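Local coordinates for isochorismatase family protein (Enterococcus faecalis, PDB 2A67), which probably acts as a hydrolase of the isochorismatase family, although its substrate is not established, at residues L9-K14 with I48-E53. Numbering follows the deposited sequence.
Sequences LIDFQK and IFVQHE
Leu9 and Ile10 pair in parallel with Phe49 and Val50 at the C-terminal ends of strands 5-10 and 47-52, which helix 26-42 links into a beta-alpha-beta unit of the central sheet. Leu9 N donates to Ile48 O (2.8 Å), and Leu9 O takes Val50 N (2.9 Å). On the helix 26-42 side, the Leu9 and Phe49 side chains run alongside each other, CD1 of Leu9 reaching CE2 of Phe49 at 3.6 Å.

Asp11 ends the regular pairing: Asp11 N still reaches Val50 O (2.8 Å), but its backbone adopts a left-handed helical conformation and the chain turns out of the strand into an inverse gamma turn centred on Phe12. A water bridges the two chains where they part, donating to Leu9 O (2.7 Å) and to Val50 O and accepting from Phe12 N, and it lies in plane at the edge of the Phe49 ring.

Beyond the turn, the Gln13 amide stands in for a missing strand neighbour. Gln13 OE1 accepts from His52 N (2.8 Å), and Gln13 NE2 donates to His52 O (3.0 Å) with a nearly straight bond at 178° on a carbonyl lone pair; NE2 also binds Trp64 O. With CG beside its backbone N (chi1 -66°), Asp11 brings its carboxylate against His52: OD2 of Asp11 lies 3.6 Å from CB of His52, while the carboxylate and imidazole planes are turned 63° apart. OD2 forms a salt bridge with Lys81, and Cys114 touches the same side chain, consistent with the Asp-Lys-Cys triad of cysteine hydrolases in this family.

Two donors thus grip each of the carbonyls Leu9 O and Val50 O, and where strand 5-10 ends a water and the Gln13 amide take over backbone groups beside the probable active site.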
loop_
_atom_site.group_PDB
_atom_site.type_symbol
_atom_site.label_atom_id
_atom_site.label_comp_id
_atom_site.label_asym_id
_atom_site.label_seq_id
_atom_site.Cartn_x
_atom_site.Cartn_y
_atom_site.Cartn_z
ATOM N N LEU D 9 13.838 -6.705 -6.950
ATOM C CA LEU D 9 14.770 -5.874 -6.183
ATOM C C LEU D 9 14.552 -4.409 -6.552
ATOM O O LEU D 9 14.892 -4.008 -7.655
ATOM C CB LEU D 9 16.228 -6.294 -6.454
ATOM C CG LEU D 9 16.583 -7.780 -6.122
ATOM C CD1 LEU D 9 17.996 -8.049 -6.484
ATOM C CD2 LEU D 9 16.321 -8.073 -4.653
ATOM N N ILE D 10 13.984 -3.642 -5.622
ATOM C CA ILE D 10 13.373 -2.366 -5.949
ATOM C C ILE D 10 14.286 -1.168 -5.615
ATOM O O ILE D 10 14.685 -0.923 -4.460
ATOM C CB ILE D 10 11.971 -2.206 -5.286
ATOM C CG1 ILE D 10 11.017 -3.325 -5.728
ATOM C CG2 ILE D 10 11.383 -0.746 -5.585
ATOM C CD1 ILE D 10 9.824 -3.473 -4.788
ATOM N N ASP D 11 14.609 -0.428 -6.662
ATOM C CA ASP D 11 15.246 0.910 -6.561
ATOM C C ASP D 11 16.522 0.933 -5.753
ATOM O O ASP D 11 16.756 1.879 -4.992
ATOM C CB ASP D 11 14.277 1.960 -5.965
ATOM C CG ASP D 11 13.068 2.269 -6.857
ATOM O OD1 ASP D 11 12.945 1.761 -7.980
ATOM O OD2 ASP D 11 12.201 3.051 -6.425
ATOM N N PHE D 12 17.358 -0.077 -5.911
ATOM C CA PHE D 12 18.681 -0.100 -5.317
ATOM C C PHE D 12 19.670 0.693 -6.172
ATOM O O PHE D 12 20.620 0.124 -6.746
ATOM C CB PHE D 12 19.187 -1.536 -5.199
ATOM C CG PHE D 12 18.624 -2.287 -4.045
ATOM C CD1 PHE D 12 18.743 -1.783 -2.736
ATOM C CD2 PHE D 12 18.014 -3.522 -4.244
ATOM C CE1 PHE D 12 18.250 -2.541 -1.639
ATOM C CE2 PHE D 12 17.511 -4.281 -3.148
ATOM C CZ PHE D 12 17.637 -3.792 -1.868
ATOM N N GLN D 13 19.471 2.010 -6.199
ATOM C CA GLN D 13 20.228 2.932 -7.063
ATOM C C GLN D 13 21.054 3.965 -6.248
ATOM O O GLN D 13 20.610 4.438 -5.188
ATOM C CB GLN D 13 19.246 3.652 -7.987
ATOM C CG GLN D 13 18.306 2.688 -8.816
ATOM C CD GLN D 13 17.125 3.425 -9.361
ATOM O OE1 GLN D 13 16.048 3.372 -8.802
ATOM N NE2 GLN D 13 17.325 4.143 -10.460
ATOM N N LYS D 14 22.243 4.295 -6.768
ATOM C CA LYS D 14 23.223 5.144 -6.071
ATOM C C LYS D 14 22.612 6.435 -5.518
ATOM O O LYS D 14 22.822 6.773 -4.351
ATOM C CB LYS D 14 24.393 5.466 -6.993
ATOM C CG LYS D 14 25.023 4.240 -7.636
ATOM C CD LYS D 14 26.221 4.676 -8.472
ATOM C CE LYS D 14 26.402 3.845 -9.719
ATOM N NZ LYS D 14 26.961 4.773 -10.802
ATOM N N ILE D 48 14.895 -9.674 -11.043
ATOM C CA ILE D 48 14.330 -8.476 -11.717
ATOM C C ILE D 48 14.683 -7.260 -10.890
ATOM O O ILE D 48 14.249 -7.133 -9.733
ATOM C CB ILE D 48 12.822 -8.561 -11.856
ATOM C CG1 ILE D 48 12.406 -9.861 -12.557
ATOM C CG2 ILE D 48 12.241 -7.309 -12.647
ATOM C CD1 ILE D 48 10.942 -10.302 -12.308
ATOM N N PHE D 49 15.469 -6.345 -11.473
ATOM C CA PHE D 49 15.796 -5.101 -10.813
ATOM C C PHE D 49 14.828 -4.022 -11.293
ATOM O O PHE D 49 14.605 -3.868 -12.507
ATOM C CB PHE D 49 17.210 -4.652 -11.179
ATOM C CG PHE D 49 18.291 -5.477 -10.569
ATOM C CD1 PHE D 49 18.847 -6.547 -11.278
ATOM C CD2 PHE D 49 18.763 -5.195 -9.300
ATOM C CE1 PHE D 49 19.842 -7.291 -10.739
ATOM C CE2 PHE D 49 19.788 -5.968 -8.750
ATOM C CZ PHE D 49 20.313 -7.006 -9.476
ATOM N N VAL D 50 14.258 -3.279 -10.356
ATOM C CA VAL D 50 13.408 -2.114 -10.709
ATOM C C VAL D 50 14.226 -0.837 -10.454
ATOM O O VAL D 50 14.860 -0.688 -9.413
ATOM C CB VAL D 50 12.055 -2.119 -9.934
ATOM C CG1 VAL D 50 11.229 -0.877 -10.302
ATOM C CG2 VAL D 50 11.255 -3.458 -10.282
ATOM N N GLN D 51 14.269 0.033 -11.452
ATOM C CA GLN D 51 14.958 1.310 -11.333
ATOM C C GLN D 51 13.986 2.443 -11.622
ATOM O O GLN D 51 13.261 2.442 -12.634
ATOM C CB GLN D 51 16.138 1.365 -12.298
ATOM C CG GLN D 51 17.264 0.403 -11.913
ATOM C CD GLN D 51 18.317 0.302 -12.968
ATOM O OE1 GLN D 51 18.241 -0.551 -13.848
ATOM N NE2 GLN D 51 19.307 1.198 -12.922
ATOM N N HIS D 52 13.966 3.382 -10.679
ATOM C CA HIS D 52 13.114 4.562 -10.732
ATOM C C HIS D 52 13.846 5.622 -11.579
ATOM O O HIS D 52 15.068 5.645 -11.662
ATOM C CB HIS D 52 12.845 5.057 -9.303
ATOM C CG HIS D 52 11.719 6.035 -9.210
ATOM N ND1 HIS D 52 11.929 7.396 -9.136
ATOM C CD2 HIS D 52 10.375 5.864 -9.224
ATOM C CE1 HIS D 52 10.768 8.021 -9.066
ATOM N NE2 HIS D 52 9.809 7.122 -9.124
ATOM N N GLU D 53 13.084 6.435 -12.268
ATOM C CA GLU D 53 13.663 7.557 -13.045
ATOM C C GLU D 53 12.776 8.762 -12.814
ATOM O O GLU D 53 11.554 8.635 -12.800
ATOM C CB GLU D 53 13.757 7.189 -14.530
ATOM C CG GLU D 53 12.427 6.935 -15.283
ATOM C CD GLU D 53 12.650 6.298 -16.636
ATOM O OE1 GLU D 53 13.093 5.141 -16.687
ATOM O OE2 GLU D 53 12.431 6.945 -17.687
HETATM O O HOH W 1 16.954 -2.254 -8.049
#